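Local structure of XC6422 protein (Xanthomonas campestris, 2FUK) at residues A[16-21]-A[94-99]; A[120-125]-A[137-142]; A[158-163]-A[185-190]. The protein is a small serine hydrolase of the alpha/beta-hydrolase fold that lacks a lid and probably has hydrolase activity. All blocks are in the same frame, centred on the assembly; numbering follows the deposited sequence.

Contact 1 (A[16-21]-A[94-99])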
loop_
_atom_site.group_PDB
_atom_site.type_symbol
_atom_site.label_atom_id
_atom_site.label_comp_id
_atom_site.label_asym_id
_atom_site.label_seq_id
_atom_site.Cartn_x
_atom_site.Cartn_y
_atom_site.Cartn_z
ATOM N N ASP A 16 17.171 -24.458 -8.914
ATOM C CA ASP A 16 17.776 -25.691 -8.424
ATOM C C ASP A 16 18.236 -25.482 -6.980
ATOM O O ASP A 16 19.091 -24.631 -6.705
ATOM C CB ASP A 16 18.992 -26.080 -9.269
ATOM C CG ASP A 16 18.619 -26.636 -10.632
ATOM O OD1 ASP A 16 17.491 -27.155 -10.796
ATOM O OD2 ASP A 16 19.481 -26.565 -11.539
ATOM N N GLY A 17 17.666 -26.254 -6.063
ATOM C CA GLY A 17 18.040 -26.155 -4.665
ATOM C C GLY A 17 18.952 -27.300 -4.274
ATOM O O GLY A 17 19.186 -28.206 -5.080
ATOM N N PRO A 18 19.498 -27.291 -3.048
ATOM C CA PRO A 18 20.385 -28.380 -2.631
ATOM C C PRO A 18 19.772 -29.778 -2.688
ATOM O O PRO A 18 20.491 -30.755 -2.899
ATOM C CB PRO A 18 20.804 -27.972 -1.214
ATOM C CG PRO A 18 19.758 -26.975 -0.785
ATOM C CD PRO A 18 19.471 -26.219 -2.039
ATOM N N VAL A 19 18.458 -29.887 -2.506
ATOM C CA VAL A 19 17.822 -31.207 -2.552
ATOM C C VAL A 19 16.765 -31.311 -3.650
ATOM O O VAL A 19 15.904 -32.189 -3.618
ATOM C CB VAL A 19 17.179 -31.592 -1.181
ATOM C CG1 VAL A 19 18.256 -31.666 -0.098
ATOM C CG2 VAL A 19 16.097 -30.597 -0.798
ATOM N N GLY A 20 16.842 -30.417 -4.630
ATOM C CA GLY A 20 15.880 -30.446 -5.714
ATOM C C GLY A 20 15.305 -29.071 -6.004
ATOM O O GLY A 20 15.743 -28.078 -5.423
ATOM N N PRO A 21 14.304 -28.991 -6.892
ATOM C CA PRO A 21 13.630 -27.752 -7.299
ATOM C C PRO A 21 13.058 -26.936 -6.144
ATOM O O PRO A 21 12.608 -27.487 -5.141
ATOM C CB PRO A 21 12.526 -28.250 -8.233
ATOM C CG PRO A 21 13.086 -29.532 -8.772
ATOM C CD PRO A 21 13.683 -30.154 -7.550
ATOM N N GLN A 94 18.352 -23.514 5.607
ATOM C CA GLN A 94 19.354 -22.458 5.500
ATOM C C GLN A 94 20.092 -22.627 4.181
ATOM O O GLN A 94 20.513 -21.649 3.564
ATOM C CB GLN A 94 20.359 -22.541 6.643
ATOM C CG GLN A 94 19.822 -22.111 7.990
ATOM C CD GLN A 94 20.853 -22.302 9.082
ATOM O OE1 GLN A 94 21.937 -21.721 9.032
ATOM N NE2 GLN A 94 20.528 -23.132 10.065
ATOM N N ASP A 95 20.253 -23.876 3.755
ATOM C CA ASP A 95 20.938 -24.155 2.501
ATOM C C ASP A 95 20.042 -23.755 1.335
ATOM O O ASP A 95 20.535 -23.296 0.305
ATOM C CB ASP A 95 21.311 -25.636 2.398
ATOM C CG ASP A 95 22.201 -26.096 3.545
ATOM O OD1 ASP A 95 23.019 -25.280 4.028
ATOM O OD2 ASP A 95 22.093 -27.278 3.951
ATOM N N ASP A 96 18.731 -23.932 1.496
ATOM C CA ASP A 96 17.782 -23.550 0.450
ATOM C C ASP A 96 17.879 -22.041 0.269
ATOM O O ASP A 96 17.917 -21.535 -0.852
ATOM C CB ASP A 96 16.336 -23.889 0.838
ATOM C CG ASP A 96 16.070 -25.376 0.914
ATOM O OD1 ASP A 96 16.786 -26.153 0.255
ATOM O OD2 ASP A 96 15.117 -25.762 1.627
ATOM N N LEU A 97 17.912 -21.327 1.391
ATOM C CA LEU A 97 18.014 -19.873 1.374
ATOM C C LEU A 97 19.321 -19.459 0.693
ATOM O O LEU A 97 19.344 -18.505 -0.083
ATOM C CB LEU A 97 17.987 -19.325 2.806
ATOM C CG LEU A 97 17.289 -17.992 3.115
ATOM C CD1 LEU A 97 17.930 -17.400 4.350
ATOM C CD2 LEU A 97 17.362 -17.017 1.954
ATOM N N ARG A 98 20.408 -20.175 0.982
ATOM C CA ARG A 98 21.694 -19.842 0.370
ATOM C C ARG A 98 21.640 -19.968 -1.149
ATOM O O ARG A 98 22.230 -19.159 -1.860
ATOM C CB ARG A 98 22.826 -20.731 0.912
ATOM C CG ARG A 98 24.178 -20.445 0.234
ATOM C CD ARG A 98 25.380 -20.672 1.144
ATOM N NE ARG A 98 25.701 -22.080 1.372
ATOM C CZ ARG A 98 26.195 -22.895 0.442
ATOM N NH1 ARG A 98 26.421 -22.445 -0.787
ATOM N NH2 ARG A 98 26.488 -24.151 0.749
ATOM N N ALA A 99 20.947 -20.989 -1.645
ATOM C CA ALA A 99 20.840 -21.193 -3.085
ATOM C C ALA A 99 20.125 -20.012 -3.736
ATOM O O ALA A 99 20.502 -19.561 -4.820
ATOM C CB ALA A 99 20.082 -22.484 -3.373
#
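Gly17 and Asp96 bring the two backbones closest, with their CA atoms 5.7 Å apart, where the turn between strands 11-17 and 20-27 leans on helix 92-107. The turn is type I, from Gly17 to Gly20. Gly17 and Gly20 bond to each other in both directions through their backbones, with Gly17 N to Gly20 O at 2.7 Å. Pro18 stands at the front of the turn and takes the largest share of the contact. The ring meets three residues of the helix. CG touches Asp95 CB at 3.8 Å. CG also lies 3.3 Å from Asp96 OD1, and the two side chains meet at about a right angle. CD rests on the methyl of Ala99, one helical turn on, with Pro18 CD to Ala99 CB at 4.0 Å. Asp16 O is 4.1 Å from the same methyl. The carboxylate of Asp96 reaches the turn because CG lies beside the backbone N (chi1 -68°). Its OD2 forms a salt bridge with Arg78, whose side chain also touches Pro18 and Val19. No hydrogen bond joins the two segments. A hairpin turn is thus docked on a sheet-flanking helix by the carbons of one proline. Asp96 next to that ring is buried, and its salt bridge to Arg78 probably offsets its charge.

Contact 2 (A[120-125]-A[137-142])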
loop_
_atom_site.group_PDB
_atom_site.type_symbol
_atom_site.label_atom_id
_atom_site.label_comp_id
_atom_site.label_asym_id
_atom_site.label_seq_id
_atom_site.Cartn_x
_atom_site.Cartn_y
_atom_site.Cartn_z
ATOM N N PHE A 120 9.246 -18.943 11.667
ATOM C CA PHE A 120 10.259 -19.924 11.279
ATOM C C PHE A 120 11.195 -19.292 10.253
ATOM O O PHE A 120 12.397 -19.546 10.261
ATOM C CB PHE A 120 9.600 -21.178 10.688
ATOM C CG PHE A 120 10.575 -22.150 10.065
ATOM C CD1 PHE A 120 10.724 -22.212 8.680
ATOM C CD2 PHE A 120 11.340 -22.998 10.859
ATOM C CE1 PHE A 120 11.622 -23.109 8.092
ATOM C CE2 PHE A 120 12.239 -23.900 10.280
ATOM C CZ PHE A 120 12.379 -23.953 8.893
ATOM N N GLY A 121 10.635 -18.460 9.378
ATOM C CA GLY A 121 11.441 -17.808 8.361
ATOM C C GLY A 121 12.421 -16.809 8.952
ATOM O O GLY A 121 13.455 -16.515 8.354
ATOM N N ALA A 122 12.084 -16.265 10.115
ATOM C CA ALA A 122 12.968 -15.319 10.784
ATOM C C ALA A 122 14.116 -16.110 11.406
ATOM O O ALA A 122 15.258 -15.645 11.449
ATOM C CB ALA A 122 12.203 -14.550 11.859
ATOM N N TYR A 123 13.809 -17.308 11.891
ATOM C CA TYR A 123 14.838 -18.154 12.484
ATOM C C TYR A 123 15.843 -18.544 11.404
ATOM O O TYR A 123 17.044 -18.422 11.605
ATOM C CB TYR A 123 14.209 -19.413 13.097
ATOM C CG TYR A 123 15.194 -20.519 13.431
ATOM C CD1 TYR A 123 16.150 -20.355 14.437
ATOM C CD2 TYR A 123 15.155 -21.735 12.750
ATOM C CE1 TYR A 123 17.048 -21.383 14.763
ATOM C CE2 TYR A 123 16.043 -22.767 13.065
ATOM C CZ TYR A 123 16.986 -22.584 14.074
ATOM O OH TYR A 123 17.853 -23.609 14.400
ATOM N N VAL A 124 15.349 -18.995 10.254
ATOM C CA VAL A 124 16.239 -19.409 9.172
ATOM C C VAL A 124 17.096 -18.269 8.628
ATOM O O VAL A 124 18.289 -18.456 8.377
ATOM C CB VAL A 124 15.445 -20.052 7.998
ATOM C CG1 VAL A 124 16.386 -20.378 6.838
ATOM C CG2 VAL A 124 14.772 -21.320 8.474
ATOM N N SER A 125 16.507 -17.092 8.431
ATOM C CA SER A 125 17.288 -15.982 7.908
ATOM C C SER A 125 18.297 -15.453 8.923
ATOM O O SER A 125 19.393 -15.054 8.549
ATOM C CB SER A 125 16.377 -14.853 7.403
ATOM O OG SER A 125 15.444 -14.425 8.367
ATOM N N LEU A 137 18.638 -6.991 7.803
ATOM C CA LEU A 137 17.919 -8.197 8.210
ATOM C C LEU A 137 16.627 -7.765 8.891
ATOM O O LEU A 137 16.644 -6.875 9.738
ATOM C CB LEU A 137 18.739 -9.025 9.198
ATOM C CG LEU A 137 18.056 -10.287 9.742
ATOM C CD1 LEU A 137 17.848 -11.299 8.620
ATOM C CD2 LEU A 137 18.913 -10.891 10.844
ATOM N N ILE A 138 15.510 -8.383 8.515
ATOM C CA ILE A 138 14.225 -8.057 9.124
ATOM C C ILE A 138 13.638 -9.332 9.705
ATOM O O ILE A 138 13.475 -10.322 8.993
ATOM C CB ILE A 138 13.243 -7.481 8.089
ATOM C CG1 ILE A 138 13.808 -6.186 7.508
ATOM C CG2 ILE A 138 11.893 -7.223 8.738
ATOM C CD1 ILE A 138 13.152 -5.776 6.212
ATOM N N SER A 139 13.340 -9.309 11.002
ATOM C CA SER A 139 12.772 -10.472 11.674
ATOM C C SER A 139 11.380 -10.153 12.185
ATOM O O SER A 139 11.220 -9.296 13.043
ATOM C CB SER A 139 13.643 -10.885 12.866
ATOM O OG SER A 139 14.988 -11.071 12.473
ATOM N N ILE A 140 10.380 -10.840 11.652
ATOM C CA ILE A 140 9.006 -10.640 12.075
ATOM C C ILE A 140 8.635 -11.833 12.951
ATOM O O ILE A 140 8.613 -12.968 12.488
ATOM C CB ILE A 140 8.063 -10.568 10.858
ATOM C CG1 ILE A 140 8.532 -9.454 9.908
ATOM C CG2 ILE A 140 6.636 -10.317 11.328
ATOM C CD1 ILE A 140 7.769 -9.398 8.588
ATOM N N ALA A 141 8.353 -11.559 14.220
ATOM C CA ALA A 141 8.002 -12.588 15.185
ATOM C C ALA A 141 9.070 -13.676 15.302
ATOM O O ALA A 141 8.780 -14.866 15.131
ATOM C CB ALA A 141 6.655 -13.208 14.828
ATOM N N PRO A 142 10.325 -13.285 15.599
ATOM C CA PRO A 142 11.378 -14.300 15.727
ATOM C C PRO A 142 10.925 -15.243 16.825
ATOM O O PRO A 142 10.634 -14.809 17.932
ATOM C CB PRO A 142 12.607 -13.480 16.122
ATOM C CG PRO A 142 12.012 -12.298 16.849
ATOM C CD PRO A 142 10.825 -11.953 15.980
#
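Helix 120-125 runs nearly antiparallel to strand 137-140, at 149° between their directions, and the two axes approach to 7.3 Å. The backbones are closest at Ala122 and Ser139, whose CA atoms are 4.9 Å apart. So short a spacing suits the small side chains there. The methyl of Ala122 points at the strand end and meets three residues. Its CB lies 4.1 Å from Ser139 CB. It also sits 4.0 Å from Ile140 O and 4.0 Å from Pro142 CA, where the chain leaves the strand. One turn along the helix, Ser125 faces Leu137. Leu137 CD1 is 4.0 Å from Ser125 OG. The leucine has CG anti to its backbone N (chi1 177°), and its CD1 branch touches both CB and OG of the serine.

The contact belongs to a beta-alpha-beta unit made of strand 112-118, helix 120-132 and strand 136-140. The helix begins just after Ser119, the probable nucleophile of a GxSxG elbow that includes Gly121, as in other alpha/beta-hydrolases. Here the helix packs back on the following strand.

Ser125 turns its hydroxyl back to its own helix. OG donates to Gly121 O at 2.9 Å, in the carbonyl plane and on a lone pair. Ser125 N bonds to the same oxygen, so Gly121 O takes two donors from one residue. With OG placed between the backbone N and the carbonyl carbon (chi1 53°), the hydroxyl can reach this carbonyl. Ser139 OG is hydrogen-bonded to Trp158 NE1 on the neighbouring strand, the indole N-H being the donor, while Ser139 CB faces Ala122.

Contact 3 (A[158-163]-A[185-190])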
loop_
_atom_site.group_PDB
_atom_site.type_symbol
_atom_site.label_atom_id
_atom_site.label_comp_id
_atom_site.label_asym_id
_atom_site.label_seq_id
_atom_site.Cartn_x
_atom_site.Cartn_y
_atom_site.Cartn_z
ATOM N N TRP A 158 19.488 -4.216 11.672
ATOM C CA TRP A 158 18.563 -5.307 11.940
ATOM C C TRP A 158 17.293 -4.778 12.602
ATOM O O TRP A 158 17.351 -4.036 13.588
ATOM C CB TRP A 158 19.273 -6.331 12.834
ATOM C CG TRP A 158 18.461 -7.513 13.281
ATOM C CD1 TRP A 158 17.363 -8.048 12.668
ATOM C CD2 TRP A 158 18.715 -8.328 14.432
ATOM N NE1 TRP A 158 16.914 -9.146 13.372
ATOM C CE2 TRP A 158 17.729 -9.339 14.458
ATOM C CE3 TRP A 158 19.687 -8.302 15.444
ATOM C CZ2 TRP A 158 17.681 -10.314 15.461
ATOM C CZ3 TRP A 158 19.640 -9.272 16.442
ATOM C CH2 TRP A 158 18.643 -10.264 16.442
ATOM N N LEU A 159 16.149 -5.160 12.043
ATOM C CA LEU A 159 14.852 -4.727 12.546
ATOM C C LEU A 159 14.006 -5.910 13.002
ATOM O O LEU A 159 13.884 -6.902 12.284
ATOM C CB LEU A 159 14.098 -3.965 11.454
ATOM C CG LEU A 159 12.631 -3.604 11.704
ATOM C CD1 LEU A 159 12.519 -2.590 12.830
ATOM C CD2 LEU A 159 12.032 -3.037 10.424
ATOM N N VAL A 160 13.431 -5.793 14.196
ATOM C CA VAL A 160 12.569 -6.830 14.749
ATOM C C VAL A 160 11.180 -6.245 14.992
ATOM O O VAL A 160 11.044 -5.169 15.581
ATOM C CB VAL A 160 13.112 -7.376 16.093
ATOM C CG1 VAL A 160 12.084 -8.319 16.722
ATOM C CG2 VAL A 160 14.420 -8.113 15.868
ATOM N N ILE A 161 10.156 -6.946 14.519
ATOM C CA ILE A 161 8.773 -6.526 14.705
ATOM C C ILE A 161 8.049 -7.656 15.424
ATOM O O ILE A 161 8.068 -8.805 14.976
ATOM C CB ILE A 161 8.092 -6.236 13.356
ATOM C CG1 ILE A 161 8.824 -5.078 12.672
ATOM C CG2 ILE A 161 6.617 -5.909 13.569
ATOM C CD1 ILE A 161 8.392 -4.823 11.258
ATOM N N GLN A 162 7.417 -7.329 16.544
ATOM C CA GLN A 162 6.728 -8.338 17.331
ATOM C C GLN A 162 5.326 -7.952 17.776
ATOM O O GLN A 162 5.118 -6.870 18.317
ATOM C CB GLN A 162 7.569 -8.663 18.570
ATOM C CG GLN A 162 6.907 -9.634 19.543
ATOM C CD GLN A 162 6.759 -11.016 18.947
ATOM O OE1 GLN A 162 5.705 -11.651 19.054
ATOM N NE2 GLN A 162 7.819 -11.496 18.324
ATOM N N GLY A 163 4.365 -8.844 17.554
ATOM C CA GLY A 163 3.010 -8.570 18.003
ATOM C C GLY A 163 2.982 -8.829 19.497
ATOM O O GLY A 163 3.432 -9.877 19.951
ATOM N N PRO A 185 18.836 -4.753 18.158
ATOM C CA PRO A 185 18.170 -4.332 16.927
ATOM C C PRO A 185 17.003 -3.398 17.195
ATOM O O PRO A 185 16.467 -3.348 18.307
ATOM C CB PRO A 185 17.702 -5.651 16.323
ATOM C CG PRO A 185 17.379 -6.468 17.543
ATOM C CD PRO A 185 18.577 -6.181 18.433
ATOM N N THR A 186 16.622 -2.649 16.169
ATOM C CA THR A 186 15.485 -1.749 16.264
ATOM C C THR A 186 14.317 -2.689 16.554
ATOM O O THR A 186 14.205 -3.749 15.941
ATOM C CB THR A 186 15.260 -1.010 14.921
ATOM O OG1 THR A 186 16.432 -0.254 14.588
ATOM C CG2 THR A 186 14.075 -0.079 15.013
ATOM N N LEU A 187 13.471 -2.319 17.507
ATOM C CA LEU A 187 12.341 -3.156 17.877
ATOM C C LEU A 187 11.019 -2.400 17.825
ATOM O O LEU A 187 10.901 -1.299 18.350
ATOM C CB LEU A 187 12.542 -3.708 19.295
ATOM C CG LEU A 187 11.344 -4.450 19.902
ATOM C CD1 LEU A 187 11.035 -5.688 19.075
ATOM C CD2 LEU A 187 11.650 -4.829 21.344
ATOM N N VAL A 188 10.028 -2.987 17.170
ATOM C CA VAL A 188 8.712 -2.377 17.112
ATOM C C VAL A 188 7.746 -3.365 17.744
ATOM O O VAL A 188 7.570 -4.479 17.252
ATOM C CB VAL A 188 8.257 -2.087 15.665
ATOM C CG1 VAL A 188 6.789 -1.651 15.657
ATOM C CG2 VAL A 188 9.114 -0.999 15.063
ATOM N N ARG A 189 7.172 -2.967 18.873
ATOM C CA ARG A 189 6.206 -3.793 19.575
ATOM C C ARG A 189 4.833 -3.285 19.153
ATOM O O ARG A 189 4.510 -2.110 19.342
ATOM C CB ARG A 189 6.395 -3.664 21.088
ATOM C CG ARG A 189 7.685 -4.295 21.577
ATOM C CD ARG A 189 7.894 -4.098 23.072
ATOM N NE ARG A 189 6.754 -4.561 23.853
ATOM C CZ ARG A 189 6.770 -4.718 25.172
ATOM N NH1 ARG A 189 7.877 -4.449 25.861
ATOM N NH2 ARG A 189 5.684 -5.139 25.804
ATOM N N MET A 190 4.040 -4.168 18.559
ATOM C CA MET A 190 2.716 -3.801 18.093
ATOM C C MET A 190 1.674 -4.262 19.105
ATOM O O MET A 190 1.488 -5.454 19.332
ATOM C CB MET A 190 2.473 -4.414 16.705
ATOM C CG MET A 190 3.438 -3.879 15.635
ATOM S SD MET A 190 3.144 -4.546 13.978
ATOM C CE MET A 190 1.365 -4.199 13.889
#
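Five backbone hydrogen bonds join strands 158-163 and 186-190 in a parallel ladder. Trp158, Val160 and Gln162 supply every bond on the first strand; Thr186, Val188 and Met190 answer on the second. The middle bonds are short and fairly straight. Val160 N reaches Thr186 O at 2.8 Å, and Val188 N reaches Val160 O at 2.9 Å. The bond from Thr186 N to Trp158 O is the most bent of the five, at 139°, where Pro185 leads into the strand. Weaker CA-H...O contacts lie between these bonds, such as Leu187 CA to Val160 O at 3.3 Å.

Val160 and Leu187 lie on one face of the sheet, where Val160 CG1 meets Leu187 CD1 at 3.7 Å. Pro185 closes the row beside them. It lies alongside Trp158, pointing the same way. Its CG sits 3.8 Å from the centroid of the six-membered ring of Trp158, over the face, a CH-pi contact. Val160 CG2 comes up on the same indole face and touches Pro185 CG. The indole turns up beside the proline because its CG is anti to the backbone N (chi1 177°).

Leu159, Thr186, Ile161, Val188 and Met190 share the other face. Leu159 CD1 meets Thr186 CG2 at 3.7 Å, and Ile161 CG2 meets Met190 SD at 3.8 Å. Helix 201-212 packs on this face, while helix 171-178 lies on the face of Val160, Leu187, Gln162 and Arg189. Strand 158-163, helix 171-178 and strand 186-190 make a beta-alpha-beta crossover, and strand 186-190 is the edge of the alpha/beta-hydrolase sheet within this chain.

All three contacts reach the same mixed sheet. Contact 1 lies toward the end formed by strands 11-17 and 20-27, and contact 3 takes in edge strand 186-190. Their centres are 28 Å apart, on opposite sides of the chain's centre. Contact 2 lies between them. It touches contact 1 through the flanking helices, with Leu97 CD1 packed 3.9 Å from Ser125 CA. It joins contact 3 through neighbouring strands, where Ser139 N probably bonds to Leu159 O at 2.8 Å. The probable triad of Ser119, His195 and Asp166 lies near contacts 2 and 3: Ala122 is close to it, and Gln162 touches it.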